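Side-chain contacts in VirX1 (Cyanophage Syn10, PDB 6QGM), which iodinates diverse substrates as a viral halogenase of the tryptophan halogenase family, probably drawing on a flavin cofactor: residues 16-21 with 51-56; 65-70 with 165-170. All coordinates share one frame; numbering follows the deposited sequence.

Interaction 1: residues 16-21 with 51-56; sequences GWMTAA and GHFNKF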
ATOM      1  N   GLY B  16       3.192  -6.941 -36.324  1.00 56.83           N
ATOM      2  CA  GLY B  16       3.499  -5.888 -37.297  1.00 56.69           C
ATOM      3  C   GLY B  16       2.232  -5.249 -37.811  1.00 57.87           C
ATOM      4  O   GLY B  16       2.115  -4.009 -37.754  1.00 61.25           O
ATOM      5  N   TRP B  17       1.297  -6.068 -38.293  1.00 56.55           N
ATOM      6  CA  TRP B  17       0.065  -5.596 -38.967  1.00 55.95           C
ATOM      7  C   TRP B  17      -0.966  -5.124 -37.941  1.00 57.13           C
ATOM      8  O   TRP B  17      -1.728  -4.203 -38.265  1.00 63.24           O
ATOM      9  CB  TRP B  17      -0.465  -6.695 -39.874  1.00 55.59           C
ATOM     10  CG  TRP B  17       0.418  -6.881 -41.061  1.00 55.37           C
ATOM     11  CD1 TRP B  17       1.143  -7.979 -41.394  1.00 55.81           C
ATOM     12  CD2 TRP B  17       0.708  -5.885 -42.050  1.00 56.46           C
ATOM     13  NE1 TRP B  17       1.836  -7.747 -42.550  1.00 58.17           N
ATOM     14  CE2 TRP B  17       1.599  -6.468 -42.968  1.00 57.54           C
ATOM     15  CE3 TRP B  17       0.292  -4.563 -42.252  1.00 57.39           C
ATOM     16  CZ2 TRP B  17       2.092  -5.768 -44.063  1.00 59.02           C
ATOM     17  CZ3 TRP B  17       0.775  -3.873 -43.341  1.00 58.67           C
ATOM     18  CH2 TRP B  17       1.665  -4.470 -44.230  1.00 59.75           C
ATOM     19  N   MET B  18      -0.982  -5.717 -36.751  1.00 57.54           N
ATOM     20  CA  MET B  18      -1.821  -5.248 -35.624  1.00 57.64           C
ATOM     21  C   MET B  18      -1.417  -3.809 -35.289  1.00 58.54           C
ATOM     22  O   MET B  18      -2.321  -2.967 -35.137  1.00 60.11           O
ATOM     23  CB  MET B  18      -1.691  -6.173 -34.408  1.00 57.62           C
ATOM     24  CG  MET B  18      -2.490  -7.429 -34.553  1.00 58.27           C
ATOM     25  SD  MET B  18      -2.241  -8.595 -33.192  1.00 65.34           S
ATOM     26  CE  MET B  18      -3.006  -7.714 -31.835  1.00 65.10           C
ATOM     27  N   THR B  19      -0.114  -3.534 -35.245  1.00 60.08           N
ATOM     28  CA  THR B  19       0.464  -2.188 -34.973  1.00 60.24           C
ATOM     29  C   THR B  19       0.131  -1.252 -36.150  1.00 61.62           C
ATOM     30  O   THR B  19      -0.409  -0.153 -35.903  1.00 61.17           O
ATOM     31  CB  THR B  19       1.972  -2.286 -34.695  1.00 59.71           C
ATOM     32  OG1 THR B  19       2.177  -3.256 -33.670  1.00 55.82           O
ATOM     33  CG2 THR B  19       2.575  -0.973 -34.266  1.00 59.49           C
ATOM     34  N   ALA B  20       0.410  -1.674 -37.382  1.00 62.28           N
ATOM     35  CA  ALA B  20       0.152  -0.870 -38.603  1.00 64.25           C
ATOM     36  C   ALA B  20      -1.333  -0.479 -38.676  1.00 62.10           C
ATOM     37  O   ALA B  20      -1.611   0.712 -38.884  1.00 61.78           O
ATOM     38  CB  ALA B  20       0.591  -1.622 -39.839  1.00 64.88           C
ATOM     39  N   ALA B  21      -2.247  -1.440 -38.501  1.00 60.71           N
ATOM     40  CA  ALA B  21      -3.717  -1.250 -38.583  1.00 59.57           C
ATOM     41  C   ALA B  21      -4.173  -0.242 -37.520  1.00 60.36           C
ATOM     42  O   ALA B  21      -4.793   0.771 -37.896  1.00 61.62           O
ATOM     43  CB  ALA B  21      -4.428  -2.567 -38.418  1.00 57.55           C
ATOM     44  N   GLY B  51      -9.969 -11.904 -23.130  1.00 73.32           N
ATOM     45  CA  GLY B  51     -10.990 -10.841 -23.182  1.00 71.88           C
ATOM     46  C   GLY B  51     -10.424  -9.543 -23.729  1.00 69.20           C
ATOM     47  O   GLY B  51     -11.082  -8.947 -24.587  1.00 74.38           O
ATOM     48  N   HIS B  52      -9.238  -9.150 -23.269  1.00 67.74           N
ATOM     49  CA  HIS B  52      -8.483  -7.926 -23.664  1.00 69.60           C
ATOM     50  C   HIS B  52      -8.595  -7.701 -25.183  1.00 67.66           C
ATOM     51  O   HIS B  52      -8.735  -6.544 -25.617  1.00 68.49           O
ATOM     52  CB  HIS B  52      -6.987  -8.059 -23.257  1.00 73.20           C
ATOM     53  CG  HIS B  52      -6.553  -7.477 -21.936  1.00 76.81           C
ATOM     54  ND1 HIS B  52      -6.841  -8.081 -20.708  1.00 80.13           N
ATOM     55  CD2 HIS B  52      -5.801  -6.385 -21.655  1.00 78.33           C
ATOM     56  CE1 HIS B  52      -6.330  -7.351 -19.732  1.00 82.90           C
ATOM     57  NE2 HIS B  52      -5.689  -6.297 -20.288  1.00 81.28           N
ATOM     58  N   PHE B  53      -8.513  -8.786 -25.960  1.00 65.30           N
ATOM     59  CA  PHE B  53      -8.533  -8.804 -27.451  1.00 59.97           C
ATOM     60  C   PHE B  53      -9.808  -8.157 -27.989  1.00 58.17           C
ATOM     61  O   PHE B  53      -9.755  -7.555 -29.081  1.00 56.13           O
ATOM     62  CB  PHE B  53      -8.422 -10.240 -27.950  1.00 60.08           C
ATOM     63  CG  PHE B  53      -8.122 -10.399 -29.421  1.00 60.22           C
ATOM     64  CD1 PHE B  53      -6.941  -9.931 -29.969  1.00 61.78           C
ATOM     65  CD2 PHE B  53      -9.004 -11.059 -30.257  1.00 60.23           C
ATOM     66  CE1 PHE B  53      -6.657 -10.105 -31.313  1.00 61.96           C
ATOM     67  CE2 PHE B  53      -8.729 -11.218 -31.603  1.00 60.76           C
ATOM     68  CZ  PHE B  53      -7.552 -10.746 -32.129  1.00 60.88           C
ATOM     69  N   ASN B  54     -10.921  -8.290 -27.257  1.00 59.40           N
ATOM     70  CA  ASN B  54     -12.234  -7.716 -27.648  1.00 60.50           C
ATOM     71  C   ASN B  54     -12.100  -6.184 -27.733  1.00 60.15           C
ATOM     72  O   ASN B  54     -12.662  -5.596 -28.697  1.00 60.40           O
ATOM     73  CB  ASN B  54     -13.362  -8.194 -26.733  1.00 61.99           C
ATOM     74  CG  ASN B  54     -13.734  -9.646 -26.899  1.00 63.50           C
ATOM     75  OD1 ASN B  54     -14.408 -10.007 -27.867  1.00 68.60           O
ATOM     76  ND2 ASN B  54     -13.328 -10.479 -25.953  1.00 63.31           N
ATOM     77  N   LYS B  55     -11.376  -5.555 -26.797  1.00 59.27           N
ATOM     78  CA  LYS B  55     -11.149  -4.086 -26.786  1.00 60.26           C
ATOM     79  C   LYS B  55     -10.437  -3.679 -28.083  1.00 58.19           C
ATOM     80  O   LYS B  55     -10.842  -2.665 -28.685  1.00 59.56           O
ATOM     81  CB  LYS B  55     -10.279  -3.665 -25.594  1.00 61.52           C
ATOM     82  CG  LYS B  55     -10.066  -2.177 -25.385  1.00 62.48           C
ATOM     83  CD  LYS B  55      -8.736  -1.869 -24.741  1.00 63.41           C
ATOM     84  CE  LYS B  55      -8.728  -0.465 -24.193  1.00 67.02           C
ATOM     85  NZ  LYS B  55      -7.757  -0.324 -23.084  1.00 69.29           N
ATOM     86  N   PHE B  56      -9.404  -4.430 -28.478  1.00 55.53           N
ATOM     87  CA  PHE B  56      -8.632  -4.196 -29.722  1.00 54.01           C
ATOM     88  C   PHE B  56      -9.605  -4.269 -30.902  1.00 56.49           C
ATOM     89  O   PHE B  56      -9.670  -3.314 -31.709  1.00 58.40           O
ATOM     90  CB  PHE B  56      -7.469  -5.190 -29.843  1.00 52.06           C
ATOM     91  CG  PHE B  56      -6.614  -4.995 -31.066  1.00 49.32           C
ATOM     92  CD1 PHE B  56      -5.577  -4.077 -31.059  1.00 48.30           C
ATOM     93  CD2 PHE B  56      -6.869  -5.698 -32.238  1.00 49.24           C
ATOM     94  CE1 PHE B  56      -4.829  -3.851 -32.204  1.00 48.22           C
ATOM     95  CE2 PHE B  56      -6.102  -5.489 -33.374  1.00 48.62           C
ATOM     96  CZ  PHE B  56      -5.085  -4.564 -33.353  1.00 47.80           C
TER

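Interaction 2: residues 65-70 with 165-170; sequences EDWMPA and YHIDAE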
ATOM      1  N   GLU B  65     -18.283 -11.551 -37.896  1.00 73.25           N
ATOM      2  CA  GLU B  65     -18.766 -12.071 -39.203  1.00 75.77           C
ATOM      3  C   GLU B  65     -17.679 -11.881 -40.260  1.00 71.13           C
ATOM      4  O   GLU B  65     -17.543 -12.756 -41.120  1.00 71.26           O
ATOM      5  CB  GLU B  65     -20.029 -11.331 -39.663  1.00 84.25           C
ATOM      6  CG  GLU B  65     -21.232 -11.445 -38.732  1.00 90.02           C
ATOM      7  CD  GLU B  65     -22.320 -10.379 -38.891  1.00 98.83           C
ATOM      8  OE1 GLU B  65     -22.134  -9.381 -39.653  1.00101.82           O
ATOM      9  OE2 GLU B  65     -23.378 -10.553 -38.260  1.00104.14           O
ATOM     10  N   ASP B  66     -16.945 -10.768 -40.199  1.00 66.99           N
ATOM     11  CA  ASP B  66     -16.054 -10.287 -41.288  1.00 67.34           C
ATOM     12  C   ASP B  66     -14.660 -10.919 -41.199  1.00 64.79           C
ATOM     13  O   ASP B  66     -14.174 -11.424 -42.239  1.00 66.55           O
ATOM     14  CB  ASP B  66     -15.929  -8.764 -41.253  1.00 68.37           C
ATOM     15  CG  ASP B  66     -17.242  -8.033 -41.503  1.00 70.56           C
ATOM     16  OD1 ASP B  66     -18.203  -8.654 -41.983  1.00 69.59           O
ATOM     17  OD2 ASP B  66     -17.296  -6.836 -41.209  1.00 73.68           O
ATOM     18  N   TRP B  67     -14.031 -10.871 -40.024  1.00 66.66           N
ATOM     19  CA  TRP B  67     -12.595 -11.214 -39.841  1.00 65.47           C
ATOM     20  C   TRP B  67     -12.417 -12.694 -39.466  1.00 62.86           C
ATOM     21  O   TRP B  67     -11.386 -13.268 -39.852  1.00 63.37           O
ATOM     22  CB  TRP B  67     -11.927 -10.264 -38.837  1.00 65.45           C
ATOM     23  CG  TRP B  67     -12.322 -10.467 -37.403  1.00 64.04           C
ATOM     24  CD1 TRP B  67     -13.275  -9.786 -36.699  1.00 63.64           C
ATOM     25  CD2 TRP B  67     -11.737 -11.402 -36.480  1.00 62.05           C
ATOM     26  NE1 TRP B  67     -13.331 -10.246 -35.412  1.00 62.99           N
ATOM     27  CE2 TRP B  67     -12.412 -11.249 -35.254  1.00 61.67           C
ATOM     28  CE3 TRP B  67     -10.742 -12.380 -36.580  1.00 61.25           C
ATOM     29  CZ2 TRP B  67     -12.081 -12.002 -34.128  1.00 59.88           C
ATOM     30  CZ3 TRP B  67     -10.436 -13.141 -35.475  1.00 59.91           C
ATOM     31  CH2 TRP B  67     -11.096 -12.955 -34.269  1.00 58.61           C
ATOM     32  N   MET B  68     -13.372 -13.314 -38.770  1.00 60.42           N
ATOM     33  CA  MET B  68     -13.181 -14.687 -38.226  1.00 57.57           C
ATOM     34  C   MET B  68     -12.944 -15.677 -39.368  1.00 56.11           C
ATOM     35  O   MET B  68     -11.981 -16.431 -39.341  1.00 55.70           O
ATOM     36  CB  MET B  68     -14.352 -15.124 -37.349  1.00 57.95           C
ATOM     37  CG  MET B  68     -14.357 -14.447 -36.008  1.00 58.18           C
ATOM     38  SD  MET B  68     -15.580 -15.011 -34.811  1.00 59.82           S
ATOM     39  CE  MET B  68     -14.967 -16.665 -34.485  1.00 58.74           C
ATOM     40  N   PRO B  69     -13.775 -15.711 -40.429  1.00 57.45           N
ATOM     41  CA  PRO B  69     -13.571 -16.667 -41.513  1.00 57.75           C
ATOM     42  C   PRO B  69     -12.261 -16.456 -42.277  1.00 57.48           C
ATOM     43  O   PRO B  69     -11.720 -17.409 -42.760  1.00 58.33           O
ATOM     44  CB  PRO B  69     -14.777 -16.449 -42.433  1.00 59.12           C
ATOM     45  CG  PRO B  69     -15.788 -15.768 -41.542  1.00 59.53           C
ATOM     46  CD  PRO B  69     -14.958 -14.869 -40.659  1.00 58.83           C
ATOM     47  N   ALA B  70     -11.774 -15.218 -42.335  1.00 57.27           N
ATOM     48  CA  ALA B  70     -10.542 -14.849 -43.072  1.00 57.87           C
ATOM     49  C   ALA B  70      -9.287 -15.425 -42.397  1.00 57.17           C
ATOM     50  O   ALA B  70      -8.232 -15.412 -43.035  1.00 57.44           O
ATOM     51  CB  ALA B  70     -10.464 -13.357 -43.203  1.00 57.46           C
ATOM     52  N   TYR B 165     -11.358 -15.671 -28.643  1.00 57.03           N
ATOM     53  CA  TYR B 165     -11.178 -16.265 -29.998  1.00 57.56           C
ATOM     54  C   TYR B 165      -9.917 -17.131 -30.048  1.00 57.39           C
ATOM     55  O   TYR B 165      -8.942 -16.822 -29.355  1.00 61.69           O
ATOM     56  CB  TYR B 165     -11.095 -15.153 -31.044  1.00 58.49           C
ATOM     57  CG  TYR B 165     -12.202 -14.129 -30.956  1.00 60.83           C
ATOM     58  CD1 TYR B 165     -12.105 -13.026 -30.122  1.00 62.30           C
ATOM     59  CD2 TYR B 165     -13.360 -14.258 -31.696  1.00 63.11           C
ATOM     60  CE1 TYR B 165     -13.115 -12.080 -30.027  1.00 60.98           C
ATOM     61  CE2 TYR B 165     -14.386 -13.328 -31.610  1.00 63.87           C
ATOM     62  CZ  TYR B 165     -14.260 -12.231 -30.783  1.00 62.75           C
ATOM     63  OH  TYR B 165     -15.264 -11.314 -30.717  1.00 66.15           O
ATOM     64  N   HIS B 166      -9.974 -18.219 -30.813  1.00 56.71           N
ATOM     65  CA  HIS B 166      -8.810 -18.958 -31.384  1.00 54.69           C
ATOM     66  C   HIS B 166      -8.589 -18.436 -32.804  1.00 54.83           C
ATOM     67  O   HIS B 166      -9.569 -18.385 -33.546  1.00 60.69           O
ATOM     68  CB  HIS B 166      -9.059 -20.474 -31.386  1.00 52.01           C
ATOM     69  CG  HIS B 166      -9.395 -21.032 -30.044  1.00 50.14           C
ATOM     70  ND1 HIS B 166     -10.630 -21.570 -29.755  1.00 50.78           N
ATOM     71  CD2 HIS B 166      -8.666 -21.160 -28.922  1.00 47.92           C
ATOM     72  CE1 HIS B 166     -10.637 -22.020 -28.521  1.00 49.31           C
ATOM     73  NE2 HIS B 166      -9.433 -21.786 -27.987  1.00 47.39           N
ATOM     74  N   ILE B 167      -7.376 -18.019 -33.151  1.00 54.23           N
ATOM     75  CA  ILE B 167      -7.063 -17.400 -34.472  1.00 55.41           C
ATOM     76  C   ILE B 167      -5.779 -18.016 -35.027  1.00 56.57           C
ATOM     77  O   ILE B 167      -4.916 -18.447 -34.231  1.00 58.15           O
ATOM     78  CB  ILE B 167      -6.955 -15.868 -34.336  1.00 54.94           C
ATOM     79  CG1 ILE B 167      -5.701 -15.451 -33.572  1.00 53.39           C
ATOM     80  CG2 ILE B 167      -8.223 -15.286 -33.698  1.00 56.40           C
ATOM     81  CD1 ILE B 167      -5.530 -13.960 -33.433  1.00 53.41           C
ATOM     82  N   ASP B 168      -5.669 -18.060 -36.352  1.00 58.11           N
ATOM     83  CA  ASP B 168      -4.384 -18.193 -37.082  1.00 60.80           C
ATOM     84  C   ASP B 168      -3.803 -16.779 -37.139  1.00 61.59           C
ATOM     85  O   ASP B 168      -4.379 -15.936 -37.858  1.00 66.03           O
ATOM     86  CB  ASP B 168      -4.618 -18.820 -38.459  1.00 63.55           C
ATOM     87  CG  ASP B 168      -3.420 -18.865 -39.398  1.00 66.00           C
ATOM     88  OD1 ASP B 168      -2.551 -17.977 -39.310  1.00 65.95           O
ATOM     89  OD2 ASP B 168      -3.375 -19.771 -40.234  1.00 71.29           O
ATOM     90  N   ALA B 169      -2.738 -16.510 -36.378  1.00 61.36           N
ATOM     91  CA  ALA B 169      -2.206 -15.144 -36.157  1.00 61.62           C
ATOM     92  C   ALA B 169      -1.707 -14.527 -37.472  1.00 62.22           C
ATOM     93  O   ALA B 169      -1.881 -13.318 -37.640  1.00 62.36           O
ATOM     94  CB  ALA B 169      -1.120 -15.214 -35.118  1.00 62.19           C
ATOM     95  N   GLU B 170      -1.113 -15.322 -38.366  1.00 65.12           N
ATOM     96  CA  GLU B 170      -0.510 -14.811 -39.626  1.00 67.79           C
ATOM     97  C   GLU B 170      -1.642 -14.341 -40.543  1.00 66.98           C
ATOM     98  O   GLU B 170      -1.536 -13.231 -41.105  1.00 68.22           O
ATOM     99  CB  GLU B 170       0.387 -15.858 -40.290  1.00 74.40           C
ATOM    100  CG  GLU B 170       1.213 -15.291 -41.448  1.00 81.81           C
ATOM    101  CD  GLU B 170       2.583 -15.920 -41.716  1.00 91.25           C
ATOM    102  OE1 GLU B 170       2.871 -16.304 -42.898  1.00 96.40           O
ATOM    103  OE2 GLU B 170       3.386 -16.007 -40.752  1.00 95.70           O
TER

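Interaction 1: residues 16-21 with 51-56
Met18 reaches from helix 14-26 to Phe56 and Phe53 on helix 52-59. Helix 14-26 follows the first strand of what looks like a Rossmann-type dinucleotide-binding fold, and Gly16 is the last glycine of a GxGxxG-like sequence, consistent with the flavin-dependent halogenase family. The backbones stay well apart, 9.1 Å between the CA atoms of Met18 and Phe56, and the gap is bridged mainly by side chains. From its root, Met18 CB lies 3.9 Å from Phe56 CZ, and CG passes the same ring atom at 4.0 Å. The sulfur comes next, oblique to the Phe56 ring, in a Met-aromatic contact with SD 5.3 Å from the ring centroid. A bend at the last torsion (chi3 68°) then swings the methyl over the ring, where CE makes a CH-pi contact almost along the ring normal, 12° off it. Phe56 extends to meet this chain with CG anti to the backbone N (chi1 -179°), which carries CZ to the neighbouring helix and sets Met18 O at the ring edge, in its plane, 3.7 Å from Phe56 CZ. Leu176 of helix 169-181 and Ile366 of helix 360-373 also pack on Met18, so the thioether lies in an apolar seam between helices. At its tip the same methyl lies near the edge of a second ring, close to its plane: Met18 CE is 4.4 Å from Phe53 CE1.

Interaction 2: residues 65-70 with 165-170
The indole of Trp67 pushes its six-membered ring between Tyr165 and Ile167, two residues on the same side of strand 164-168. Its CZ2 corner lies over one face of the tyrosine ring, displaced toward the rim, with CZ2 3.6 Å from Tyr165 CD2. The two planes stand at 64°, which makes the pair edge-to-face, with tryptophan supplying the edge. CH2 is the tip set in the hollow between the two residues; two ring atoms on from CZ2, past CH2, the CG2 methyl of Ile167 abuts the indole edge close to its plane, 3.6 Å from Trp67 CZ3. Met68 packs alongside: its CG sits over one face of the Trp67 ring, and its sulfur meets the tyrosine at the edge, SD being 3.8 Å from Tyr165 CE2 in a Met-aromatic contact. A bend at chi3 (68°) brings the methyl of Met68 back toward Tyr165 CD2 as well. The tyrosine hydroxyl is hydrogen-bonded to Asp64, tying the far end of the ring. Phe172 adds a further edge-to-face partner for Trp67, while Leu522 and Ile526 of helix 518-527 pack on Met68. The whole is an aromatic cluster at a helix-on-sheet interface, joining helix 64-67 and the residues after it to the central strand of a three-stranded antiparallel sheet.

Overall arrangement
Interactions 1 and 2 lie side by side in the same buried region, their centres about 12 Å apart. Along the chain they come in series: both segments of interaction 1 precede those of interaction 2, and helices 52-59 and 64-67 are consecutive. Phe53 is the bridge, with its ring against Tyr165, Trp67 and Ile167; Asn54 OD1 and Tyr165 OH, 3.3 Å apart, probably share a hydrogen bond. Helix 169-181, which directly follows strand 164-168, packs against both contacts, and its Phe172 also meets the Phe53 ring. Together the contacts connect the helix after the first strand of the Rossmann-like sheet, through helix 52-59, to the three-stranded sheet.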